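Local coordinates for UPF0303 protein YBR137W (Saccharomyces cerevisiae, PDB 4CLC) that is of unknown function but belongs to the UPF0303 family of HbpS-like proteins, is found in the cytoplasm and packs here as an assembly of ten chains, at residues Glu20-Met25 with Ser101-Gly106; Lys27-Ser32 with Met159-Leu164; Ala60-Leu65 with Arg90-Ala95; Leu133-Ser136 with Tyr141-Ala144. One frame throughout, in Å; residues are numbered along the deposited sequence.

Interaction 1: residues Glu20-Met25 with Ser101-Gly106. Unlike the reference sequence in segment 20-25: Gln-21 (reference Glu).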
loop_
_atom_site.group_PDB
_atom_site.type_symbol
_atom_site.label_atom_id
_atom_site.label_comp_id
_atom_site.label_asym_id
_atom_site.label_seq_id
_atom_site.Cartn_x
_atom_site.Cartn_y
_atom_site.Cartn_z
ATOM N N GLU D 20 39.688 -6.714 -0.109
ATOM C CA GLU D 20 40.197 -8.069 0.073
ATOM C C GLU D 20 40.738 -8.212 1.489
ATOM O O GLU D 20 40.747 -9.310 2.038
ATOM C CB GLU D 20 41.259 -8.403 -0.950
ATOM N N GLN D 21 41.167 -7.106 2.092
ATOM C CA GLN D 21 41.575 -7.164 3.490
ATOM C C GLN D 21 40.335 -7.385 4.345
ATOM O O GLN D 21 40.274 -8.336 5.135
ATOM C CB GLN D 21 42.312 -5.886 3.936
ATOM C CG GLN D 21 42.889 -5.962 5.360
ATOM C CD GLN D 21 44.141 -5.105 5.551
ATOM O OE1 GLN D 21 44.585 -4.862 6.678
ATOM N NE2 GLN D 21 44.717 -4.650 4.442
ATOM N N LEU D 22 39.350 -6.507 4.153
ATOM C CA LEU D 22 38.074 -6.578 4.850
ATOM C C LEU D 22 37.529 -8.006 4.821
ATOM O O LEU D 22 37.400 -8.660 5.863
ATOM C CB LEU D 22 37.082 -5.586 4.232
ATOM C CG LEU D 22 37.469 -4.154 4.596
ATOM C CD1 LEU D 22 36.419 -3.141 4.199
ATOM C CD2 LEU D 22 37.793 -4.024 6.088
ATOM N N GLU D 23 37.247 -8.500 3.624
ATOM C CA GLU D 23 36.684 -9.827 3.472
ATOM C C GLU D 23 37.508 -10.871 4.234
ATOM O O GLU D 23 36.944 -11.819 4.782
ATOM C CB GLU D 23 36.571 -10.196 1.983
ATOM C CG GLU D 23 36.134 -11.641 1.723
ATOM C CD GLU D 23 35.974 -11.950 0.244
ATOM O OE1 GLU D 23 36.229 -11.036 -0.571
ATOM O OE2 GLU D 23 35.599 -13.097 -0.105
ATOM N N ASP D 24 38.827 -10.678 4.302
ATOM C CA ASP D 24 39.710 -11.664 4.928
ATOM C C ASP D 24 39.469 -11.757 6.428
ATOM O O ASP D 24 39.478 -12.848 6.984
ATOM C CB ASP D 24 41.180 -11.340 4.645
ATOM C CG ASP D 24 41.756 -12.156 3.484
ATOM O OD1 ASP D 24 41.047 -13.026 2.927
ATOM O OD2 ASP D 24 42.939 -11.934 3.136
ATOM N N MET D 25 39.251 -10.612 7.073
ATOM C CA MET D 25 38.896 -10.581 8.497
ATOM C C MET D 25 37.569 -11.279 8.691
ATOM O O MET D 25 37.414 -12.163 9.548
ATOM C CB MET D 25 38.787 -9.149 9.031
ATOM C CG MET D 25 40.079 -8.415 9.107
ATOM S SD MET D 25 39.813 -6.661 8.840
ATOM C CE MET D 25 39.143 -6.153 10.409
ATOM N N SER D 101 30.049 -7.603 5.473
ATOM C CA SER D 101 29.801 -6.656 6.541
ATOM C C SER D 101 29.069 -5.460 5.971
ATOM O O SER D 101 29.214 -5.121 4.802
ATOM N N SER D 102 28.225 -4.833 6.772
ATOM C CA SER D 102 27.612 -3.612 6.318
ATOM C C SER D 102 28.698 -2.580 6.110
ATOM O O SER D 102 28.484 -1.574 5.434
ATOM C CB SER D 102 26.578 -3.108 7.317
ATOM O OG SER D 102 27.155 -2.713 8.544
ATOM N N PHE D 103 29.860 -2.815 6.719
ATOM C CA PHE D 103 30.966 -1.872 6.625
ATOM C C PHE D 103 31.702 -1.989 5.305
ATOM O O PHE D 103 31.990 -0.997 4.648
ATOM C CB PHE D 103 31.963 -2.068 7.756
ATOM C CG PHE D 103 33.192 -1.236 7.592
ATOM C CD1 PHE D 103 33.153 0.122 7.843
ATOM C CD2 PHE D 103 34.372 -1.799 7.138
ATOM C CE1 PHE D 103 34.270 0.896 7.668
ATOM C CE2 PHE D 103 35.484 -1.030 6.960
ATOM C CZ PHE D 103 35.430 0.321 7.227
ATOM N N TYR D 104 32.022 -3.225 4.956
ATOM C CA TYR D 104 32.573 -3.553 3.659
ATOM C C TYR D 104 31.711 -2.947 2.577
ATOM O O TYR D 104 32.213 -2.327 1.649
ATOM C CB TYR D 104 32.657 -5.064 3.517
ATOM C CG TYR D 104 32.966 -5.608 2.148
ATOM C CD1 TYR D 104 32.037 -5.547 1.117
ATOM C CD2 TYR D 104 34.163 -6.263 1.908
ATOM C CE1 TYR D 104 32.315 -6.080 -0.128
ATOM C CE2 TYR D 104 34.451 -6.808 0.660
ATOM C CZ TYR D 104 33.524 -6.710 -0.354
ATOM O OH TYR D 104 33.799 -7.248 -1.595
ATOM N N MET D 105 30.404 -3.124 2.702
ATOM C CA MET D 105 29.488 -2.661 1.678
ATOM C C MET D 105 29.514 -1.134 1.543
ATOM O O MET D 105 29.276 -0.604 0.461
ATOM C CB MET D 105 28.074 -3.171 1.972
ATOM C CG MET D 105 27.889 -4.641 1.619
ATOM S SD MET D 105 28.217 -4.956 -0.115
ATOM C CE MET D 105 28.758 -6.613 -0.059
ATOM N N GLY D 106 29.812 -0.439 2.635
ATOM C CA GLY D 106 29.949 1.006 2.611
ATOM C C GLY D 106 31.283 1.426 1.996
ATOM O O GLY D 106 31.419 2.527 1.432
#
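Ser-102 OG, hydrogen-bonded to both His-128 O and Ala-131 N, ties down the 101-106 segment that carries Phe-103 and Tyr-104 to Leu-22. The contact itself is apolar. Leu-22 is its centre, with one aromatic ring at its methyl end and the other at its CB. CG of Leu-22 lies opposite the carbonyl carbon (chi1 -72°), which sends both methyl groups to the ring of Phe-103. CD1 comes within 3.6 Å of Phe-103 CE2 at an oblique approach. CD2 lies in the ring plane, at the edge, 3.9 Å from the same CE2 of Phe-103. The two side chains cross at about a right angle. Tyr-104 receives the base of the leucine instead: Leu-22 CB meets the edge of its ring, 3.8 Å from Tyr-104 CD2. The same edge continues past Glu-23, whose CB is 4.2 Å from Tyr-104 CE2. The two short helical segments run antiparallel, at 174°, with their axes 10.2 Å apart at closest approach. Ser-101 N adds a polar tie by bonding to Glu-26 OE1, at the end of helix 19-26. Leu-12 of helix 6-13 touches both Leu-22 and Phe-103. His-157 of helix 153-168 stacks on Phe-103, and helix 84-98 packs against the other side of helix 102-107 through Met-105.

Interaction 2: residues Lys27-Ser32 with Met159-Leu164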
loop_
_atom_site.group_PDB
_atom_site.type_symbol
_atom_site.label_atom_id
_atom_site.label_comp_id
_atom_site.label_asym_id
_atom_site.label_seq_id
_atom_site.Cartn_x
_atom_site.Cartn_y
_atom_site.Cartn_z
ATOM N N LYS D 27 35.885 -13.327 6.748
ATOM C CA LYS D 27 35.915 -14.774 6.487
ATOM C C LYS D 27 36.467 -15.566 7.673
ATOM O O LYS D 27 36.374 -16.795 7.718
ATOM C CB LYS D 27 36.754 -15.077 5.206
ATOM N N ARG D 28 37.091 -14.863 8.614
ATOM C CA ARG D 28 37.684 -15.521 9.765
ATOM C C ARG D 28 36.677 -15.659 10.901
ATOM O O ARG D 28 36.865 -16.505 11.785
ATOM C CB ARG D 28 38.938 -14.756 10.242
ATOM N N CYS D 29 35.569 -14.906 10.844
ATOM C CA CYS D 29 34.627 -14.930 11.960
ATOM C C CYS D 29 33.659 -16.072 11.791
ATOM O O CYS D 29 32.611 -15.915 11.178
ATOM C CB CYS D 29 33.795 -13.662 12.018
ATOM S SG CYS D 29 34.651 -12.121 12.071
ATOM N N PHE D 30 33.942 -17.175 12.468
ATOM C CA PHE D 30 33.147 -18.362 12.268
ATOM C C PHE D 30 33.185 -19.279 13.470
ATOM O O PHE D 30 34.179 -19.366 14.173
ATOM C CB PHE D 30 33.595 -19.102 11.003
ATOM C CG PHE D 30 34.842 -19.923 11.162
ATOM C CD1 PHE D 30 36.089 -19.365 10.933
ATOM C CD2 PHE D 30 34.766 -21.269 11.495
ATOM C CE1 PHE D 30 37.246 -20.129 11.055
ATOM C CE2 PHE D 30 35.916 -22.039 11.620
ATOM C CZ PHE D 30 37.159 -21.467 11.396
ATOM N N LEU D 31 32.075 -19.968 13.680
ATOM C CA LEU D 31 31.910 -20.848 14.808
ATOM C C LEU D 31 31.746 -22.243 14.261
ATOM O O LEU D 31 31.389 -22.417 13.098
ATOM C CB LEU D 31 30.707 -20.430 15.637
ATOM C CG LEU D 31 30.721 -18.922 15.887
ATOM C CD1 LEU D 31 29.415 -18.423 16.509
ATOM C CD2 LEU D 31 31.905 -18.598 16.766
ATOM N N SER D 32 32.047 -23.241 15.075
ATOM C CA SER D 32 31.854 -24.605 14.636
ATOM C C SER D 32 30.514 -25.118 15.103
ATOM O O SER D 32 30.142 -26.232 14.757
ATOM C CB SER D 32 32.979 -25.511 15.146
ATOM O OG SER D 32 34.177 -25.319 14.395
ATOM N N MET D 159 34.550 -3.737 16.865
ATOM C CA MET D 159 34.065 -4.455 18.039
ATOM C C MET D 159 33.404 -5.749 17.617
ATOM O O MET D 159 33.670 -6.816 18.186
ATOM C CB MET D 159 33.076 -3.618 18.847
ATOM C CG MET D 159 33.646 -2.999 20.144
ATOM S SD MET D 159 34.432 -4.125 21.327
ATOM C CE MET D 159 33.448 -5.620 21.193
ATOM N N ALA D 160 32.569 -5.647 16.587
ATOM C CA ALA D 160 31.915 -6.811 16.017
ATOM C C ALA D 160 32.911 -7.876 15.611
ATOM O O ALA D 160 32.839 -8.987 16.096
ATOM C CB ALA D 160 31.077 -6.410 14.831
ATOM N N VAL D 161 33.858 -7.520 14.746
ATOM C CA VAL D 161 34.772 -8.508 14.163
ATOM C C VAL D 161 35.753 -9.074 15.191
ATOM O O VAL D 161 36.103 -10.267 15.170
ATOM C CB VAL D 161 35.592 -7.911 12.992
ATOM C CG1 VAL D 161 36.303 -9.014 12.232
ATOM C CG2 VAL D 161 34.708 -7.131 12.041
ATOM N N SER D 162 36.197 -8.203 16.084
ATOM C CA SER D 162 37.228 -8.564 17.037
ATOM C C SER D 162 36.686 -9.586 18.020
ATOM O O SER D 162 37.259 -10.676 18.200
ATOM C CB SER D 162 37.707 -7.328 17.783
ATOM O OG SER D 162 37.601 -6.180 16.972
ATOM N N SER D 163 35.568 -9.219 18.650
ATOM C CA SER D 163 34.957 -10.047 19.688
ATOM C C SER D 163 34.344 -11.292 19.088
ATOM O O SER D 163 34.220 -12.312 19.748
ATOM C CB SER D 163 33.906 -9.260 20.469
ATOM O OG SER D 163 32.934 -8.739 19.608
ATOM N N LEU D 164 33.977 -11.215 17.821
ATOM C CA LEU D 164 33.485 -12.379 17.120
ATOM C C LEU D 164 34.621 -13.392 16.923
ATOM O O LEU D 164 34.445 -14.583 17.157
ATOM C CB LEU D 164 32.891 -11.948 15.790
ATOM C CG LEU D 164 31.877 -12.805 15.073
ATOM C CD1 LEU D 164 30.839 -13.322 16.058
ATOM C CD2 LEU D 164 31.251 -11.895 14.069
#
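Cys-29 sets its side chain against Val-161 and Leu-164, two residues one helical turn apart on helix 153-168. The sulfur's closest partner is Val-161, while CB meets Leu-164, which the sulfur also grazes. SG reaches Val-161 CG1 at 3.5 Å. CB rests on the branch point of the leucine, with Leu-164 CG 3.7 Å from Cys-29 CB and Leu-164 CD2 equally near. SG lies beside the backbone N of Cys-29 and opposite its carbonyl carbon (chi1 -55°), an orientation that carries the sulfur along the helix toward Val-161 while CB stays over Leu-164. On the helix, Val-161 turns CG1 opposite its own N (chi1 -168°), bringing that methyl to the sulfur. All three residues are buried, and the contact is wholly apolar.

The next shell fixes both partners. The backbone of Cys-29 bonds to that of Gln-135 in the neighbouring strand, and so does Leu-31. The helix turn is held by Leu-164 N bonding to Ala-160 O at 3.0 Å. Leu-164 also packs on Val-132 of strand 131-136 and on Leu-42 of helix 36-53. Further along, Leu-31 touches Phe-167 and Ala-168. The short strand 30-31 runs parallel to strand 131-136 at one end of the sheet. This is helix-on-sheet packing, with helix 153-168 lying against the sheet, consistent with the alpha/beta fold of the GAF clan.

Interaction 3: residues Ala60-Leu65 with Arg90-Ala95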
loop_
_atom_site.group_PDB
_atom_site.type_symbol
_atom_site.label_atom_id
_atom_site.label_comp_id
_atom_site.label_asym_id
_atom_site.label_seq_id
_atom_site.Cartn_x
_atom_site.Cartn_y
_atom_site.Cartn_z
ATOM N N ALA D 60 23.737 -0.916 21.197
ATOM C CA ALA D 60 22.752 -1.962 20.988
ATOM C C ALA D 60 23.434 -3.143 20.310
ATOM O O ALA D 60 24.240 -2.963 19.414
ATOM C CB ALA D 60 21.587 -1.448 20.176
ATOM N N ILE D 61 23.121 -4.350 20.762
ATOM C CA ILE D 61 23.742 -5.558 20.254
ATOM C C ILE D 61 22.684 -6.564 19.814
ATOM O O ILE D 61 21.823 -6.909 20.604
ATOM C CB ILE D 61 24.649 -6.196 21.325
ATOM C CG1 ILE D 61 25.746 -5.219 21.738
ATOM C CG2 ILE D 61 25.236 -7.495 20.835
ATOM C CD1 ILE D 61 26.475 -5.638 22.982
ATOM N N ASP D 62 22.746 -7.038 18.569
ATOM C CA ASP D 62 21.773 -8.008 18.086
ATOM C C ASP D 62 22.407 -9.319 17.572
ATOM O O ASP D 62 23.494 -9.326 16.990
ATOM C CB ASP D 62 20.911 -7.378 16.982
ATOM C CG ASP D 62 19.730 -8.269 16.568
ATOM O OD1 ASP D 62 19.898 -9.107 15.654
ATOM O OD2 ASP D 62 18.627 -8.115 17.155
ATOM N N ILE D 63 21.729 -10.437 17.790
ATOM C CA ILE D 63 22.079 -11.651 17.067
ATOM C C ILE D 63 20.790 -12.210 16.500
ATOM O O ILE D 63 19.878 -12.537 17.254
ATOM C CB ILE D 63 22.779 -12.703 17.956
ATOM C CG1 ILE D 63 24.066 -12.126 18.540
ATOM C CG2 ILE D 63 23.073 -13.980 17.165
ATOM C CD1 ILE D 63 24.767 -13.061 19.492
ATOM N N SER D 64 20.702 -12.292 15.174
ATOM C CA SER D 64 19.507 -12.788 14.527
ATOM C C SER D 64 19.864 -13.828 13.487
ATOM O O SER D 64 20.992 -13.896 13.022
ATOM C CB SER D 64 18.724 -11.646 13.885
ATOM O OG SER D 64 18.235 -10.734 14.853
ATOM N N LEU D 65 18.903 -14.659 13.126
ATOM C CA LEU D 65 19.111 -15.601 12.053
ATOM C C LEU D 65 18.846 -14.864 10.765
ATOM O O LEU D 65 18.275 -13.778 10.795
ATOM C CB LEU D 65 18.195 -16.804 12.209
ATOM C CG LEU D 65 18.402 -17.666 13.439
ATOM C CD1 LEU D 65 17.487 -18.865 13.372
ATOM C CD2 LEU D 65 19.846 -18.090 13.508
ATOM N N ARG D 90 18.422 -1.963 9.636
ATOM C CA ARG D 90 19.007 -1.507 8.391
ATOM C C ARG D 90 20.419 -2.072 8.130
ATOM O O ARG D 90 20.740 -2.432 6.985
ATOM C CB ARG D 90 19.006 0.008 8.370
ATOM C CG ARG D 90 17.627 0.590 8.463
ATOM C CD ARG D 90 17.638 2.084 8.406
ATOM N NE ARG D 90 18.347 2.558 7.220
ATOM C CZ ARG D 90 19.490 3.240 7.250
ATOM N NH1 ARG D 90 20.058 3.561 8.405
ATOM N NH2 ARG D 90 20.059 3.608 6.119
ATOM N N LYS D 91 21.257 -2.182 9.159
ATOM C CA LYS D 91 22.582 -2.751 8.929
ATOM C C LYS D 91 22.477 -4.233 8.593
ATOM O O LYS D 91 23.048 -4.701 7.601
ATOM C CB LYS D 91 23.491 -2.558 10.139
ATOM C CG LYS D 91 23.841 -1.121 10.435
ATOM C CD LYS D 91 24.922 -1.031 11.486
ATOM C CE LYS D 91 25.044 0.378 12.046
ATOM N NZ LYS D 91 26.071 0.432 13.138
ATOM N N LYS D 92 21.738 -4.955 9.435
ATOM C CA LYS D 92 21.519 -6.394 9.311
ATOM C C LYS D 92 20.980 -6.726 7.937
ATOM O O LYS D 92 21.421 -7.680 7.300
ATOM C CB LYS D 92 20.543 -6.881 10.396
ATOM C CG LYS D 92 20.255 -8.360 10.361
ATOM C CD LYS D 92 19.333 -8.809 11.474
ATOM C CE LYS D 92 18.027 -8.086 11.457
ATOM N NZ LYS D 92 17.846 -7.388 12.753
ATOM N N LYS D 93 20.033 -5.917 7.481
ATOM C CA LYS D 93 19.398 -6.163 6.207
ATOM C C LYS D 93 20.439 -6.136 5.089
ATOM O O LYS D 93 20.545 -7.094 4.308
ATOM C CB LYS D 93 18.272 -5.152 5.943
ATOM C CG LYS D 93 17.362 -5.625 4.823
ATOM C CD LYS D 93 16.090 -4.824 4.672
ATOM C CE LYS D 93 15.158 -5.490 3.651
ATOM N NZ LYS D 93 13.716 -5.121 3.829
ATOM N N THR D 94 21.219 -5.055 5.028
ATOM C CA THR D 94 22.302 -4.953 4.057
ATOM C C THR D 94 23.221 -6.169 4.135
ATOM O O THR D 94 23.405 -6.867 3.141
ATOM C CB THR D 94 23.151 -3.696 4.265
ATOM O OG1 THR D 94 22.362 -2.512 4.074
ATOM C CG2 THR D 94 24.290 -3.703 3.302
ATOM N N ALA D 95 23.763 -6.446 5.319
ATOM C CA ALA D 95 24.681 -7.572 5.499
ATOM C C ALA D 95 24.150 -8.922 5.020
ATOM O O ALA D 95 24.871 -9.640 4.334
ATOM C CB ALA D 95 25.081 -7.681 6.942
HETATM O O HOH W 1 16.103 -8.804 14.800
#
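Lys-92 reaches from helix 84-98 to Asp-62 and Ser-64 on strand 60-64. From CB the chain first runs straight: CG lies opposite the backbone N (chi1 -180°), and CD continues the extended line. CD then meets the serine, 3.8 Å from Ser-64 CB. Beyond CD the chain bends (chi3 58°) and bends again at CE, which turns the ammonium back along the strand. NZ ends 3.9 Å from Asp-62 OD1, a long salt bridge in which the two side chains cross at about a right angle. Ser-64 OG donates to Asp-62 OD1, holding that oxygen on the lysine side. A water links the ammonium to the serine more closely. It accepts from Lys-92 NZ at 3.0 Å and donates to Ser-64 OG at 2.9 Å. Within the helix, NZ has a direct hydrogen bond to Gln-89 OE1. The side chain also packs on Cys-145 and Thr-147 of the adjoining strand 144-149.

Asp-62 has a second ionic partner, since its OD2 pairs with Arg-73 NE on strand 70-75. The carboxylate thus lies between two cations in a buried setting, which would probably help keep it ionised. With a methionine in place of Lys-92, Asp-62 would probably lose its long ionic partner and Gln-89 OE1 a hydrogen-bond donor, and the water would be held less firmly. The arrangement is a buried polar cluster between a helix and the sheet face it covers, in an alpha/beta domain consistent with the GAF clan.

Interaction 4: residues Leu133-Ser136 with Tyr141-Ala144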
loop_
_atom_site.group_PDB
_atom_site.type_symbol
_atom_site.label_atom_id
_atom_site.label_comp_id
_atom_site.label_asym_id
_atom_site.label_seq_id
_atom_site.Cartn_x
_atom_site.Cartn_y
_atom_site.Cartn_z
ATOM N N LEU D 133 28.260 -10.701 9.536
ATOM C CA LEU D 133 27.725 -12.035 9.460
ATOM C C LEU D 133 28.529 -12.979 10.342
ATOM O O LEU D 133 29.723 -12.772 10.560
ATOM C CB LEU D 133 27.722 -12.535 8.017
ATOM C CG LEU D 133 26.825 -11.778 7.047
ATOM C CD1 LEU D 133 27.103 -12.224 5.626
ATOM C CD2 LEU D 133 25.390 -12.014 7.394
ATOM N N ILE D 134 27.855 -14.006 10.858
ATOM C CA ILE D 134 28.493 -15.085 11.586
ATOM C C ILE D 134 28.590 -16.293 10.671
ATOM O O ILE D 134 27.586 -16.955 10.396
ATOM C CB ILE D 134 27.708 -15.480 12.854
ATOM C CG1 ILE D 134 27.521 -14.289 13.786
ATOM C CG2 ILE D 134 28.422 -16.606 13.584
ATOM C CD1 ILE D 134 26.773 -14.652 15.048
ATOM N N GLN D 135 29.805 -16.595 10.225
ATOM C CA GLN D 135 30.039 -17.671 9.259
ATOM C C GLN D 135 30.062 -19.042 9.900
ATOM O O GLN D 135 30.363 -19.171 11.086
ATOM C CB GLN D 135 31.352 -17.440 8.524
ATOM C CG GLN D 135 31.168 -17.328 7.045
ATOM C CD GLN D 135 30.473 -16.060 6.661
ATOM O OE1 GLN D 135 30.912 -14.964 7.020
ATOM N NE2 GLN D 135 29.370 -16.190 5.931
ATOM N N SER D 136 29.744 -20.064 9.113
ATOM C CA SER D 136 29.772 -21.441 9.595
ATOM C C SER D 136 30.922 -22.197 8.962
ATOM O O SER D 136 31.172 -22.081 7.757
ATOM C CB SER D 136 28.464 -22.159 9.287
ATOM O OG SER D 136 28.671 -23.551 9.119
ATOM N N TYR D 141 27.294 -20.813 3.756
ATOM C CA TYR D 141 26.324 -19.795 4.097
ATOM C C TYR D 141 26.304 -19.553 5.591
ATOM O O TYR D 141 26.431 -20.494 6.378
ATOM C CB TYR D 141 24.964 -20.217 3.561
ATOM C CG TYR D 141 25.087 -20.649 2.118
ATOM C CD1 TYR D 141 25.151 -19.704 1.099
ATOM C CD2 TYR D 141 25.184 -22.000 1.773
ATOM C CE1 TYR D 141 25.285 -20.088 -0.218
ATOM C CE2 TYR D 141 25.313 -22.389 0.453
ATOM C CZ TYR D 141 25.367 -21.427 -0.535
ATOM O OH TYR D 141 25.501 -21.793 -1.845
ATOM N N PRO D 142 26.136 -18.282 5.981
ATOM C CA PRO D 142 26.282 -17.796 7.352
ATOM C C PRO D 142 25.260 -18.377 8.326
ATOM O O PRO D 142 24.102 -18.592 7.951
ATOM C CB PRO D 142 26.083 -16.287 7.209
ATOM C CG PRO D 142 25.320 -16.123 5.980
ATOM C CD PRO D 142 25.763 -17.200 5.060
ATOM N N TYR D 143 25.708 -18.637 9.557
ATOM C CA TYR D 143 24.828 -19.035 10.654
ATOM C C TYR D 143 23.808 -17.941 10.946
ATOM O O TYR D 143 22.614 -18.196 11.094
ATOM C CB TYR D 143 25.631 -19.323 11.936
ATOM C CG TYR D 143 26.185 -20.722 12.060
ATOM C CD1 TYR D 143 25.459 -21.809 11.617
ATOM C CD2 TYR D 143 27.441 -20.956 12.632
ATOM C CE1 TYR D 143 25.956 -23.096 11.725
ATOM C CE2 TYR D 143 27.946 -22.236 12.743
ATOM C CZ TYR D 143 27.191 -23.301 12.290
ATOM O OH TYR D 143 27.649 -24.587 12.379
ATOM N N ALA D 144 24.305 -16.721 11.056
ATOM C CA ALA D 144 23.530 -15.631 11.608
ATOM C C ALA D 144 24.206 -14.321 11.261
ATOM O O ALA D 144 25.094 -14.279 10.434
ATOM C CB ALA D 144 23.391 -15.787 13.103
#
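Tyr-143 turns its CG opposite the carbonyl carbon (chi1 -86°), while Ser-136 turns OG opposite its backbone N, and the ring then lies flat against the serine. Ser-136 CB stands over the middle of one ring face. It is 3.4 Å from the centroid of the Tyr-143 ring and 10° off the ring normal, a CH-pi contact. Ser-136 OG also has a weak bond to Arg-138 N in the turn.

The backbone bonds set this register. Ile-134 N donates to Ala-144 O at 2.8 Å and is nearly straight, at 173°, although the nitrogen lies well above the carbonyl plane. Ile-134 O takes two weak bonds, from Tyr-143 N at 2.7 Å and from Ala-144 N at 3.4 Å. Beside them, the Ile-134 CD1 methyl lies 4.1 Å from Ala-144 CB. The amide end of Gln-135 runs alongside the proline ring, with Gln-135 NE2 3.5 Å from Pro-142 CB. With an alanine in place of Tyr-143, Ser-136 CB would probably lose the ring face it packs against, and a gap would open beside it. The side chains of Tyr-141 and Tyr-143 also pack on neighbouring subunits. Two residues, Tyr-143 and Ala-144, face the single Ile-134: this is a classic beta bulge, at the point where antiparallel strands 131-136 and 144-149 begin to pair.

The sheet order is 30-31, 131-136, 144-149, 60-64, 70-75, and interactions 2, 3 and 4 all reach it. Interactions 2 and 4 have centres about 10 Å apart and are joined because strands 30-31 and 131-136 are neighbours in the sheet. The centres of interactions 3 and 4 are about 12 Å apart, and the two touch where Ser-64 and Leu-65 meet Ala-144. Interaction 1 joins two helices and touches interaction 2 through Met-25 and Val-161, and interaction 3 through Ser-102 and Met-105. Along the chain, interactions 3 and 4 are nested within interaction 2, which crosses interaction 1. The N-terminal and C-terminal parts of the chain are thereby packed into one compact alpha/beta unit.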